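Local atomic coordinates of fibronectin type III domain-containing protein (Simiduia agarivorans, PDB entry 6P2K), a protein that probably hydrolyses the beta-1,4-glucan backbone of xyloglucan as a family 74 glycoside hydrolase, its catalytic module built from seven-bladed beta-propellers. Residues L216-Q221 and P268-R273; N277-L282 and F297-N302; K689-G694 and Y707-Y712; Y716-G721 and Q732-D737. All blocks are in the same frame, centred on the assembly; numbering follows the deposited sequence.

Contact 1: L216-Q221 and P268-R273; sequences LSPNGQ and PEVDPR
Pro218 and Val270 meet obliquely, the proline presenting the CD corner of its ring to one branch of the valine. The closest apolar approach is 3.7 Å, from Pro218 CD to Val270 CG1. With CG1 anti to the backbone N (chi1 -176°), Val270 divides its two methyls between different neighbours: CG1 takes the proline ring and the CA of Ser217, while CG2 lies 3.8 Å from Leu216 O. The next ring atom of Pro218, CG, rests against two backbone oxygens, 3.7 Å from Pro272 O and slightly farther from Asp271 O. No direct hydrogen bond joins the segments; water 1 bridges them instead, donating to Leu216 O and accepting from Val270 N at 3.1 Å.

Each side is folded into shape by an aspartate or asparagine oxygen. Asn219 OD1 accepts from Ser217 OG and Gln221 N on opposite faces of its amide plane, bracing the type I turn that runs from Ser217 to Gly220. Asp271 OD1 similarly receives Arg273 N from above the carboxylate plane and Arg273 NH1 on its syn side, while its OD2 forms a salt bridge with Arg347. Both oxygens close Asx turns. The contact thus sets the turn after strand 210-216 against the end of strand 265-270, the first strands of two successive four-stranded antiparallel sheets, as between adjacent blades of a beta-propeller.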
loop_
_atom_site.group_PDB
_atom_site.type_symbol
_atom_site.label_atom_id
_atom_site.label_comp_id
_atom_site.label_asym_id
_atom_site.label_seq_id
_atom_site.Cartn_x
_atom_site.Cartn_y
_atom_site.Cartn_z
ATOM N N LEU B 216 10.925 14.294 -62.158
ATOM C CA LEU B 216 11.445 13.894 -63.456
ATOM C C LEU B 216 12.542 12.866 -63.249
ATOM O O LEU B 216 13.429 13.060 -62.412
ATOM C CB LEU B 216 11.980 15.102 -64.223
ATOM C CG LEU B 216 12.734 14.839 -65.523
ATOM C CD1 LEU B 216 11.814 14.197 -66.535
ATOM C CD2 LEU B 216 13.291 16.142 -66.062
ATOM N N SER B 217 12.470 11.771 -64.000
ATOM C CA SER B 217 13.496 10.748 -63.915
ATOM C C SER B 217 14.829 11.300 -64.419
ATOM O O SER B 217 14.858 12.121 -65.340
ATOM C CB SER B 217 13.092 9.522 -64.730
ATOM O OG SER B 217 14.154 8.588 -64.813
ATOM N N PRO B 218 15.946 10.871 -63.821
ATOM C CA PRO B 218 17.259 11.411 -64.216
ATOM C C PRO B 218 17.550 11.341 -65.705
ATOM O O PRO B 218 18.244 12.220 -66.231
ATOM C CB PRO B 218 18.234 10.543 -63.413
ATOM C CG PRO B 218 17.472 10.197 -62.183
ATOM C CD PRO B 218 16.034 10.033 -62.612
ATOM N N ASN B 219 17.046 10.331 -66.408
ATOM C CA ASN B 219 17.255 10.277 -67.847
ATOM C C ASN B 219 16.309 11.204 -68.606
ATOM O O ASN B 219 16.334 11.224 -69.842
ATOM C CB ASN B 219 17.137 8.831 -68.349
ATOM C CG ASN B 219 15.771 8.216 -68.089
ATOM O OD1 ASN B 219 14.821 8.898 -67.710
ATOM N ND2 ASN B 219 15.671 6.906 -68.304
ATOM N N GLY B 220 15.488 11.973 -67.887
ATOM C CA GLY B 220 14.589 12.941 -68.483
ATOM C C GLY B 220 13.400 12.367 -69.216
ATOM O O GLY B 220 12.655 13.128 -69.843
ATOM N N GLN B 221 13.163 11.056 -69.117
ATOM C CA GLN B 221 12.240 10.387 -70.022
ATOM C C GLN B 221 10.887 10.051 -69.399
ATOM O O GLN B 221 9.951 9.729 -70.137
ATOM C CB GLN B 221 12.912 9.129 -70.592
ATOM C CG GLN B 221 14.170 9.514 -71.344
ATOM C CD GLN B 221 15.163 8.377 -71.599
ATOM O OE1 GLN B 221 16.347 8.518 -71.317
ATOM N NE2 GLN B 221 14.699 7.285 -72.205
ATOM N N PRO B 268 6.207 14.780 -55.374
ATOM C CA PRO B 268 6.891 13.533 -55.725
ATOM C C PRO B 268 8.347 13.811 -56.063
ATOM O O PRO B 268 8.711 14.914 -56.474
ATOM C CB PRO B 268 6.114 13.028 -56.944
ATOM C CG PRO B 268 5.542 14.259 -57.551
ATOM C CD PRO B 268 5.206 15.153 -56.392
ATOM N N GLU B 269 9.188 12.798 -55.876
ATOM C CA GLU B 269 10.617 12.959 -56.111
ATOM C C GLU B 269 11.206 11.636 -56.571
ATOM O O GLU B 269 10.942 10.592 -55.965
ATOM C CB GLU B 269 11.327 13.450 -54.845
ATOM C CG GLU B 269 12.835 13.564 -54.982
ATOM C CD GLU B 269 13.480 14.226 -53.779
ATOM O OE1 GLU B 269 13.003 15.304 -53.366
ATOM O OE2 GLU B 269 14.462 13.667 -53.246
ATOM N N VAL B 270 12.000 11.684 -57.642
ATOM C CA VAL B 270 12.674 10.503 -58.164
ATOM C C VAL B 270 14.071 10.425 -57.564
ATOM O O VAL B 270 14.799 11.424 -57.527
ATOM C CB VAL B 270 12.739 10.538 -59.699
ATOM C CG1 VAL B 270 13.362 9.255 -60.231
ATOM C CG2 VAL B 270 11.353 10.743 -60.284
ATOM N N ASP B 271 14.437 9.240 -57.089
ATOM C CA ASP B 271 15.786 8.976 -56.606
ATOM C C ASP B 271 16.792 9.307 -57.703
ATOM O O ASP B 271 16.705 8.736 -58.802
ATOM C CB ASP B 271 15.897 7.507 -56.184
ATOM C CG ASP B 271 17.229 7.167 -55.515
ATOM O OD1 ASP B 271 18.156 8.005 -55.509
ATOM O OD2 ASP B 271 17.348 6.040 -54.988
ATOM N N PRO B 272 17.744 10.215 -57.465
ATOM C CA PRO B 272 18.750 10.511 -58.497
ATOM C C PRO B 272 19.588 9.307 -58.877
ATOM O O PRO B 272 20.307 9.367 -59.882
ATOM C CB PRO B 272 19.608 11.610 -57.854
ATOM C CG PRO B 272 19.401 11.438 -56.385
ATOM C CD PRO B 272 17.977 10.991 -56.234
ATOM N N ARG B 273 19.518 8.221 -58.106
ATOM C CA ARG B 273 20.207 6.987 -58.451
ATOM C C ARG B 273 19.496 6.207 -59.550
ATOM O O ARG B 273 20.122 5.353 -60.189
ATOM C CB ARG B 273 20.353 6.114 -57.203
ATOM C CG ARG B 273 21.314 6.688 -56.175
ATOM C CD ARG B 273 20.968 6.262 -54.758
ATOM N NE ARG B 273 21.785 6.968 -53.771
ATOM C CZ ARG B 273 21.513 8.180 -53.295
ATOM N NH1 ARG B 273 20.434 8.834 -53.704
ATOM N NH2 ARG B 273 22.319 8.740 -52.404
HETATM O O HOH W 1 12.906 14.146 -59.384
#

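Contact 2: N277-L282 and F297-N302; sequences NSHKVL and FNWDNN
This is an antiparallel strand pairing near the open ends of the hairpin formed by strands 278-285 and 292-300, the two middle strands of a four-stranded sheet. His279 and Phe297 form a hydrogen-bonded pair: His279 N donates to Phe297 O and Phe297 N to His279 O, both at 2.9 Å. Two residues along, Trp299 N reaches Asn277 O at 3.0 Å. Ser278 and Asn298 form the intervening non-hydrogen-bonded pair, and their side chains supply a bond of their own on that face. Ser278 OG, anti to its backbone nitrogen (chi1 -175°), donates to Asn298 OD1 at 2.6 Å, nearly along the C=O axis. The other end of the amide, ND2, is bonded to Asn307 on strand 304-314, so Asn298 links three successive strands of a propeller blade. Replacing Asn298 with a leucine would probably leave the Ser278 hydroxyl and Asn307 without these amide partners.

The opposite face carries His279, Val281, Phe297 and Trp299. The imidazole and the five-membered ring of Trp299 meet obliquely, their planes 32° apart, with Trp299 CD1 over one imidazole face. His279 ND1 and Trp299 NE1 are not bonded to each other; each is instead hydrogen-bonded to the hydroxyl of Tyr224 on strand 222-228. Farther along, Val281 CG2 touches the Phe297 ring at CD1 and CE1, 3.7 Å from each. Phe308 and Trp310 of strand 304-314 also meet the Phe297 ring.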
loop_
_atom_site.group_PDB
_atom_site.type_symbol
_atom_site.label_atom_id
_atom_site.label_comp_id
_atom_site.label_asym_id
_atom_site.label_seq_id
_atom_site.Cartn_x
_atom_site.Cartn_y
_atom_site.Cartn_z
ATOM N N ASN B 277 15.815 2.569 -66.391
ATOM C CA ASN B 277 14.384 2.530 -66.667
ATOM C C ASN B 277 13.546 2.114 -65.462
ATOM O O ASN B 277 12.314 2.100 -65.558
ATOM C CB ASN B 277 14.096 1.590 -67.845
ATOM C CG ASN B 277 14.977 1.878 -69.047
ATOM O OD1 ASN B 277 15.535 2.969 -69.178
ATOM N ND2 ASN B 277 15.103 0.901 -69.936
ATOM N N SER B 278 14.170 1.791 -64.333
ATOM C CA SER B 278 13.458 1.495 -63.094
ATOM C C SER B 278 13.623 2.676 -62.149
ATOM O O SER B 278 14.750 3.034 -61.791
ATOM C CB SER B 278 13.975 0.209 -62.451
ATOM O OG SER B 278 13.198 -0.131 -61.315
ATOM N N HIS B 279 12.505 3.276 -61.750
ATOM C CA HIS B 279 12.507 4.499 -60.958
ATOM C C HIS B 279 11.963 4.230 -59.563
ATOM O O HIS B 279 10.932 3.567 -59.407
ATOM C CB HIS B 279 11.674 5.590 -61.632
ATOM C CG HIS B 279 11.970 5.762 -63.087
ATOM N ND1 HIS B 279 11.076 6.337 -63.964
ATOM C CD2 HIS B 279 13.063 5.442 -63.819
ATOM C CE1 HIS B 279 11.603 6.357 -65.174
ATOM N NE2 HIS B 279 12.807 5.822 -65.115
ATOM N N LYS B 280 12.655 4.752 -58.558
ATOM C CA LYS B 280 12.132 4.833 -57.204
ATOM C C LYS B 280 11.577 6.235 -56.998
ATOM O O LYS B 280 12.276 7.225 -57.241
ATOM C CB LYS B 280 13.219 4.524 -56.174
ATOM C CG LYS B 280 13.837 3.140 -56.309
ATOM C CD LYS B 280 12.987 2.078 -55.631
ATOM C CE LYS B 280 13.563 0.686 -55.864
ATOM N NZ LYS B 280 12.833 -0.359 -55.089
ATOM N N VAL B 281 10.318 6.318 -56.572
ATOM C CA VAL B 281 9.625 7.590 -56.398
ATOM C C VAL B 281 9.211 7.725 -54.939
ATOM O O VAL B 281 8.616 6.804 -54.370
ATOM C CB VAL B 281 8.403 7.706 -57.325
ATOM C CG1 VAL B 281 7.806 9.101 -57.238
ATOM C CG2 VAL B 281 8.792 7.373 -58.759
ATOM N N LEU B 282 9.518 8.875 -54.347
ATOM C CA LEU B 282 9.226 9.165 -52.949
ATOM C C LEU B 282 7.996 10.059 -52.868
ATOM O O LEU B 282 7.903 11.054 -53.594
ATOM C CB LEU B 282 10.427 9.846 -52.294
ATOM C CG LEU B 282 10.509 9.940 -50.775
ATOM C CD1 LEU B 282 10.461 8.553 -50.162
ATOM C CD2 LEU B 282 11.796 10.652 -50.396
ATOM N N PHE B 297 8.834 1.838 -60.303
ATOM C CA PHE B 297 8.250 1.854 -61.639
ATOM C C PHE B 297 9.238 1.229 -62.611
ATOM O O PHE B 297 10.332 1.764 -62.819
ATOM C CB PHE B 297 7.893 3.279 -62.071
ATOM C CG PHE B 297 6.799 3.903 -61.253
ATOM C CD1 PHE B 297 7.058 4.390 -59.980
ATOM C CD2 PHE B 297 5.513 4.006 -61.753
ATOM C CE1 PHE B 297 6.057 4.961 -59.221
ATOM C CE2 PHE B 297 4.506 4.579 -60.999
ATOM C CZ PHE B 297 4.781 5.058 -59.730
ATOM N N ASN B 298 8.854 0.102 -63.203
ATOM C CA ASN B 298 9.707 -0.640 -64.126
ATOM C C ASN B 298 9.202 -0.401 -65.546
ATOM O O ASN B 298 8.202 -0.988 -65.971
ATOM C CB ASN B 298 9.723 -2.122 -63.768
ATOM C CG ASN B 298 10.307 -2.376 -62.389
ATOM O OD1 ASN B 298 11.335 -1.806 -62.027
ATOM N ND2 ASN B 298 9.655 -3.236 -61.615
ATOM N N TRP B 299 9.900 0.470 -66.267
ATOM C CA TRP B 299 9.602 0.779 -67.655
ATOM C C TRP B 299 10.435 -0.100 -68.569
ATOM O O TRP B 299 11.537 -0.532 -68.220
ATOM C CB TRP B 299 9.891 2.250 -67.958
ATOM C CG TRP B 299 9.077 3.178 -67.136
ATOM C CD1 TRP B 299 9.321 3.563 -65.850
ATOM C CD2 TRP B 299 7.873 3.841 -67.533
ATOM N NE1 TRP B 299 8.343 4.427 -65.422
ATOM C CE2 TRP B 299 7.444 4.616 -66.438
ATOM C CE3 TRP B 299 7.117 3.857 -68.708
ATOM C CZ2 TRP B 299 6.289 5.393 -66.482
ATOM C CZ3 TRP B 299 5.974 4.634 -68.752
ATOM C CH2 TRP B 299 5.571 5.392 -67.645
ATOM N N ASP B 300 9.892 -0.378 -69.742
ATOM C CA ASP B 300 10.686 -0.984 -70.790
ATOM C C ASP B 300 10.839 0.006 -71.940
ATOM O O ASP B 300 10.091 0.980 -72.067
ATOM C CB ASP B 300 10.086 -2.327 -71.234
ATOM C CG ASP B 300 8.970 -2.185 -72.255
ATOM O OD1 ASP B 300 8.211 -1.190 -72.199
ATOM O OD2 ASP B 300 8.843 -3.099 -73.100
ATOM N N ASN B 301 11.831 -0.272 -72.781
ATOM C CA ASN B 301 12.392 0.723 -73.687
ATOM C C ASN B 301 11.399 1.199 -74.749
ATOM O O ASN B 301 11.625 2.241 -75.373
ATOM C CB ASN B 301 13.648 0.139 -74.341
ATOM C CG ASN B 301 14.547 -0.597 -73.334
ATOM O OD1 ASN B 301 14.265 -1.728 -72.941
ATOM N ND2 ASN B 301 15.615 0.068 -72.891
ATOM N N ASN B 302 10.302 0.470 -74.961
ATOM C CA ASN B 302 9.319 0.885 -75.955
ATOM C C ASN B 302 8.478 2.058 -75.473
ATOM O O ASN B 302 7.893 2.765 -76.301
ATOM C CB ASN B 302 8.418 -0.291 -76.322
ATOM C CG ASN B 302 9.097 -1.274 -77.258
ATOM O OD1 ASN B 302 10.325 -1.370 -77.293
ATOM N ND2 ASN B 302 8.298 -2.026 -78.008
#

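Contact 3: K689-G694 and Y707-Y712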
loop_
_atom_site.group_PDB
_atom_site.type_symbol
_atom_site.label_atom_id
_atom_site.label_comp_id
_atom_site.label_asym_id
_atom_site.label_seq_id
_atom_site.Cartn_x
_atom_site.Cartn_y
_atom_site.Cartn_z
ATOM N N LYS B 689 5.093 47.903 -36.156
ATOM C CA LYS B 689 4.310 48.548 -35.113
ATOM C C LYS B 689 4.885 48.166 -33.757
ATOM O O LYS B 689 5.236 47.005 -33.525
ATOM C CB LYS B 689 2.835 48.148 -35.204
ATOM C CG LYS B 689 2.237 48.350 -36.594
ATOM C CD LYS B 689 0.764 47.973 -36.636
ATOM C CE LYS B 689 0.560 46.480 -36.420
ATOM N NZ LYS B 689 1.054 45.679 -37.576
ATOM N N PHE B 690 4.997 49.151 -32.866
ATOM C CA PHE B 690 5.579 48.927 -31.543
ATOM C C PHE B 690 4.506 48.351 -30.626
ATOM O O PHE B 690 3.923 49.033 -29.780
ATOM C CB PHE B 690 6.169 50.215 -30.987
ATOM C CG PHE B 690 7.548 50.514 -31.497
ATOM C CD1 PHE B 690 7.727 51.181 -32.698
ATOM C CD2 PHE B 690 8.666 50.115 -30.784
ATOM C CE1 PHE B 690 8.996 51.456 -33.176
ATOM C CE2 PHE B 690 9.939 50.386 -31.256
ATOM C CZ PHE B 690 10.104 51.055 -32.454
ATOM N N THR B 691 4.243 47.056 -30.814
ATOM C CA THR B 691 3.335 46.320 -29.944
ATOM C C THR B 691 4.093 45.197 -29.246
ATOM O O THR B 691 5.326 45.227 -29.167
ATOM C CB THR B 691 2.157 45.744 -30.735
ATOM O OG1 THR B 691 2.649 44.930 -31.807
ATOM C CG2 THR B 691 1.309 46.857 -31.315
ATOM N N GLY B 692 3.367 44.198 -28.756
ATOM C CA GLY B 692 3.995 43.045 -28.137
ATOM C C GLY B 692 3.008 41.905 -28.028
ATOM O O GLY B 692 1.803 42.071 -28.236
ATOM N N LYS B 693 3.544 40.726 -27.718
ATOM C CA LYS B 693 2.745 39.543 -27.447
ATOM C C LYS B 693 2.618 39.289 -25.954
ATOM O O LYS B 693 2.086 38.247 -25.551
ATOM C CB LYS B 693 3.351 38.320 -28.136
ATOM C CG LYS B 693 2.814 38.068 -29.531
ATOM C CD LYS B 693 1.367 37.599 -29.485
ATOM C CE LYS B 693 1.138 36.423 -30.418
ATOM N NZ LYS B 693 -0.179 35.764 -30.167
ATOM N N GLY B 694 3.095 40.229 -25.133
ATOM C CA GLY B 694 3.234 40.026 -23.712
ATOM C C GLY B 694 4.698 40.052 -23.304
ATOM O O GLY B 694 5.527 40.715 -23.938
ATOM N N TYR B 707 9.442 44.549 -27.338
ATOM C CA TYR B 707 8.678 45.105 -28.452
ATOM C C TYR B 707 8.698 44.125 -29.619
ATOM O O TYR B 707 9.772 43.727 -30.085
ATOM C CB TYR B 707 9.249 46.455 -28.879
ATOM C CG TYR B 707 8.647 47.639 -28.157
ATOM C CD1 TYR B 707 7.278 47.870 -28.186
ATOM C CD2 TYR B 707 9.448 48.530 -27.452
ATOM C CE1 TYR B 707 6.720 48.952 -27.533
ATOM C CE2 TYR B 707 8.900 49.616 -26.794
ATOM C CZ TYR B 707 7.535 49.821 -26.837
ATOM O OH TYR B 707 6.985 50.900 -26.182
ATOM N N TYR B 708 7.514 43.754 -30.103
ATOM C CA TYR B 708 7.396 42.678 -31.080
ATOM C C TYR B 708 6.093 42.840 -31.849
ATOM O O TYR B 708 5.035 43.038 -31.242
ATOM C CB TYR B 708 7.450 41.320 -30.370
ATOM C CG TYR B 708 7.142 40.128 -31.240
ATOM C CD1 TYR B 708 8.094 39.617 -32.114
ATOM C CD2 TYR B 708 5.908 39.497 -31.172
ATOM C CE1 TYR B 708 7.817 38.516 -32.904
ATOM C CE2 TYR B 708 5.624 38.396 -31.955
ATOM C CZ TYR B 708 6.579 37.911 -32.819
ATOM O OH TYR B 708 6.293 36.817 -33.605
ATOM N N ASP B 709 6.169 42.755 -33.178
ATOM C CA ASP B 709 5.002 42.880 -34.053
ATOM C C ASP B 709 4.694 41.499 -34.626
ATOM O O ASP B 709 5.355 41.041 -35.564
ATOM C CB ASP B 709 5.248 43.904 -35.159
ATOM C CG ASP B 709 3.977 44.281 -35.909
ATOM O OD1 ASP B 709 2.999 43.502 -35.880
ATOM O OD2 ASP B 709 3.957 45.362 -36.537
ATOM N N HIS B 710 3.676 40.845 -34.062
ATOM C CA HIS B 710 3.320 39.494 -34.477
ATOM C C HIS B 710 2.818 39.433 -35.915
ATOM O O HIS B 710 2.800 38.348 -36.504
ATOM C CB HIS B 710 2.255 38.927 -33.538
ATOM C CG HIS B 710 0.872 39.429 -33.819
ATOM N ND1 HIS B 710 0.390 40.614 -33.301
ATOM C CD2 HIS B 710 -0.132 38.910 -34.566
ATOM C CE1 HIS B 710 -0.850 40.801 -33.716
ATOM N NE2 HIS B 710 -1.190 39.782 -34.485
ATOM N N ASP B 711 2.399 40.564 -36.487
ATOM C CA ASP B 711 1.912 40.555 -37.863
ATOM C C ASP B 711 3.019 40.220 -38.851
ATOM O O ASP B 711 2.745 39.690 -39.934
ATOM C CB ASP B 711 1.287 41.904 -38.214
ATOM C CG ASP B 711 -0.087 42.082 -37.610
ATOM O OD1 ASP B 711 -0.836 41.085 -37.534
ATOM O OD2 ASP B 711 -0.417 43.218 -37.214
ATOM N N TYR B 712 4.269 40.517 -38.501
ATOM C CA TYR B 712 5.396 40.215 -39.365
ATOM C C TYR B 712 6.482 39.401 -38.677
ATOM O O TYR B 712 7.530 39.162 -39.286
ATOM C CB TYR B 712 6.006 41.514 -39.920
ATOM C CG TYR B 712 4.981 42.502 -40.429
ATOM C CD1 TYR B 712 4.288 42.268 -41.610
ATOM C CD2 TYR B 712 4.704 43.668 -39.728
ATOM C CE1 TYR B 712 3.347 43.167 -42.082
ATOM C CE2 TYR B 712 3.765 44.574 -40.187
ATOM C CZ TYR B 712 3.089 44.319 -41.366
ATOM O OH TYR B 712 2.153 45.218 -41.831
HETATM O O HOH W 2 1.581 47.382 -40.116
#
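Asp709 OD2 is gripped twice by one residue, accepting from both the backbone and the side chain of Lys689. Lys689 N approaches at 2.8 Å on the anti side, 23° out of the carboxylate plane, whereas NZ meets the syn lone pair at 3.1 Å. Bends at chi3 and chi4 curl the lysine chain round Asp709 OD2 and bring NZ back to the oxygen that its own backbone N already holds. NZ also forms a salt bridge with Asp711 OD2 at 2.9 Å, using the anti lone pair, and a bond to water 2, which contacts Tyr712 OH. Two carboxylates thus share one ammonium, which would be expected to ease the repulsion between them. Asp709 OD1 accepts from Asp711 N, closing an Asx turn that leads the chain out of strand 702-709.

That strand is the second of a four-stranded antiparallel propeller blade, and segment 689-694 runs across its end as an irregular loop. Their backbones join where Tyr708 N donates to Thr691 O at 2.8 Å. Thr691 OG1 returns a bond to Tyr708 O, 3.1 Å away.

Phe690 is the centre of an inverse gamma turn, and its ring makes a T-shaped stack with Tyr707: the planes are 85° apart, with Phe690 CD2 3.5 Å above the tyrosine plane and over its centre. Tyr707 OH is tied to Trp648 O. Lys693 lies alongside Tyr708, with Lys693 CG at the ring edge, 3.7 Å from Tyr708 CE2. The NZ of Lys693 bonds to Tyr402.

Contact 4: Y716-G721 and Q732-D737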
loop_
_atom_site.group_PDB
_atom_site.type_symbol
_atom_site.label_atom_id
_atom_site.label_comp_id
_atom_site.label_asym_id
_atom_site.label_seq_id
_atom_site.Cartn_x
_atom_site.Cartn_y
_atom_site.Cartn_z
ATOM N N TYR B 716 11.752 43.932 -32.062
ATOM C CA TYR B 716 12.662 45.070 -32.001
ATOM C C TYR B 716 13.771 44.829 -30.985
ATOM O O TYR B 716 14.953 45.042 -31.278
ATOM C CB TYR B 716 11.903 46.355 -31.666
ATOM C CG TYR B 716 12.743 47.579 -31.936
ATOM C CD1 TYR B 716 13.677 48.024 -31.009
ATOM C CD2 TYR B 716 12.632 48.268 -33.136
ATOM C CE1 TYR B 716 14.468 49.128 -31.265
ATOM C CE2 TYR B 716 13.417 49.377 -33.398
ATOM C CZ TYR B 716 14.333 49.801 -32.460
ATOM O OH TYR B 716 15.117 50.902 -32.715
ATOM N N GLY B 717 13.407 44.397 -29.781
ATOM C CA GLY B 717 14.397 44.184 -28.746
ATOM C C GLY B 717 13.805 43.948 -27.374
ATOM O O GLY B 717 12.621 44.211 -27.139
ATOM N N VAL B 718 14.628 43.440 -26.461
ATOM C CA VAL B 718 14.246 43.196 -25.075
ATOM C C VAL B 718 14.913 44.260 -24.218
ATOM O O VAL B 718 16.113 44.523 -24.369
ATOM C CB VAL B 718 14.654 41.785 -24.618
ATOM C CG1 VAL B 718 14.072 41.477 -23.240
ATOM C CG2 VAL B 718 14.210 40.755 -25.646
ATOM N N PHE B 719 14.142 44.875 -23.327
ATOM C CA PHE B 719 14.623 46.004 -22.543
ATOM C C PHE B 719 14.414 45.752 -21.059
ATOM O O PHE B 719 13.348 45.295 -20.637
ATOM C CB PHE B 719 13.928 47.301 -22.967
ATOM C CG PHE B 719 14.115 47.627 -24.420
ATOM C CD1 PHE B 719 13.232 47.137 -25.375
ATOM C CD2 PHE B 719 15.191 48.400 -24.837
ATOM C CE1 PHE B 719 13.411 47.427 -26.715
ATOM C CE2 PHE B 719 15.374 48.697 -26.173
ATOM C CZ PHE B 719 14.483 48.211 -27.116
ATOM N N LEU B 720 15.442 46.063 -20.275
ATOM C CA LEU B 720 15.449 45.847 -18.835
ATOM C C LEU B 720 15.643 47.189 -18.143
ATOM O O LEU B 720 16.628 47.889 -18.400
ATOM C CB LEU B 720 16.559 44.871 -18.437
ATOM C CG LEU B 720 16.675 44.526 -16.950
ATOM C CD1 LEU B 720 15.637 43.482 -16.557
ATOM C CD2 LEU B 720 18.079 44.056 -16.609
ATOM N N GLY B 721 14.708 47.542 -17.270
ATOM C CA GLY B 721 14.775 48.780 -16.509
ATOM C C GLY B 721 15.109 48.494 -15.056
ATOM O O GLY B 721 14.661 47.490 -14.493
ATOM N N GLN B 732 18.121 49.534 -20.232
ATOM C CA GLN B 732 19.241 49.007 -20.992
ATOM C C GLN B 732 18.734 47.929 -21.940
ATOM O O GLN B 732 17.658 47.353 -21.748
ATOM C CB GLN B 732 20.338 48.450 -20.075
ATOM C CG GLN B 732 19.867 47.366 -19.119
ATOM C CD GLN B 732 20.946 46.944 -18.137
ATOM O OE1 GLN B 732 22.072 46.635 -18.528
ATOM N NE2 GLN B 732 20.604 46.928 -16.853
ATOM N N ASP B 733 19.526 47.672 -22.974
ATOM C CA ASP B 733 19.201 46.683 -23.994
ATOM C C ASP B 733 19.757 45.331 -23.561
ATOM O O ASP B 733 20.966 45.192 -23.351
ATOM C CB ASP B 733 19.781 47.119 -25.341
ATOM C CG ASP B 733 19.471 46.148 -26.468
ATOM O OD1 ASP B 733 18.662 45.215 -26.270
ATOM O OD2 ASP B 733 20.045 46.327 -27.564
ATOM N N ILE B 734 18.876 44.340 -23.411
ATOM C CA ILE B 734 19.312 43.007 -23.005
ATOM C C ILE B 734 18.896 41.983 -24.054
ATOM O O ILE B 734 18.729 40.798 -23.748
ATOM C CB ILE B 734 18.762 42.632 -21.615
ATOM C CG1 ILE B 734 17.234 42.576 -21.627
ATOM C CG2 ILE B 734 19.260 43.609 -20.561
ATOM C CD1 ILE B 734 16.652 41.677 -20.545
ATOM N N THR B 735 18.733 42.432 -25.300
ATOM C CA THR B 735 18.421 41.500 -26.380
ATOM C C THR B 735 19.547 40.493 -26.568
ATOM O O THR B 735 19.304 39.281 -26.645
ATOM C CB THR B 735 18.158 42.263 -27.680
ATOM O OG1 THR B 735 17.190 43.293 -27.442
ATOM C CG2 THR B 735 17.629 41.318 -28.754
ATOM N N ASP B 736 20.789 40.978 -26.633
ATOM C CA ASP B 736 22.007 40.154 -26.706
ATOM C C ASP B 736 21.838 39.138 -27.838
ATOM O O ASP B 736 21.520 39.535 -28.967
ATOM C CB ASP B 736 22.299 39.561 -25.333
ATOM C CG ASP B 736 22.600 40.623 -24.291
ATOM O OD1 ASP B 736 23.286 41.611 -24.625
ATOM O OD2 ASP B 736 22.155 40.466 -23.136
ATOM N N ASP B 737 22.014 37.842 -27.586
ATOM C CA ASP B 737 21.964 36.829 -28.630
ATOM C C ASP B 737 20.576 36.210 -28.806
ATOM O O ASP B 737 20.461 35.152 -29.433
ATOM C CB ASP B 737 22.996 35.733 -28.348
ATOM C CG ASP B 737 22.883 35.167 -26.945
ATOM O OD1 ASP B 737 22.029 35.646 -26.169
ATOM O OD2 ASP B 737 23.648 34.237 -26.616
HETATM O O HOH W 3 18.522 48.280 -16.370
#
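The hairpin of strands 714-723 and 729-733 forms the outer edge of a four-stranded antiparallel sheet, and here its second strand passes into an Asx turn. Leu720 and Gln732 are a hydrogen-bonded pair, Leu720 N donating to Gln732 O at 3.0 Å and Gln732 N to Leu720 O. Water 3 also donates to Leu720 O. Beyond the Phe719-Asp733 pair, Ile734 N still reaches Val718 O at 2.9 Å, but the next acceptor is a side chain: Val718 N donates to Thr735 OG1 at 2.7 Å.

This hydroxyl in turn donates to the syn lone pair of Asp733 OD1, also at 2.7 Å. Thr735 N reaches the same oxygen from above the carboxylate plane, while Asp733 OD2 forms a salt bridge with Arg673. A valine in place of Thr735 would probably leave Val718 N without its acceptor and deprive Asp733 OD1 of one of its two donors.

Ile734 wedges between Val718 and Leu720. With CG1 set between its backbone N and carbonyl carbon (chi1 63°), it lays CG1 3.7 Å from Val718 CG1, and CG2 packs 3.7 Å from Leu720 CB. The Leu720 and Gln732 side chains run alongside each other. Here the outer hairpin of a four-stranded propeller blade is continued past its strand end by a side-chain hydroxyl and an Asx turn.

In the fold
The four contacts form two pairs on opposite sides of the chain's centre. Contacts 1 and 2, with centres 9 Å apart, meet through neighbouring strands 265-270 and 278-285: Glu269 O lies 2.8 Å from Leu282 N, a probable hydrogen bond. The centres of contacts 3 and 4 are 15 Å apart, and the two share another sheet, Tyr707 O approaching Tyr716 N to 2.8 Å, while the Phe690 ring packs on Tyr716. Between the pairs, centres are 45 to 58 Å apart, consistent with two separate propellers. Contacts 1, 2 and 4 are remote from the zinc sites; in contact 3, the Lys693 side chain is about 12 Å from that of zinc-binding Asp405.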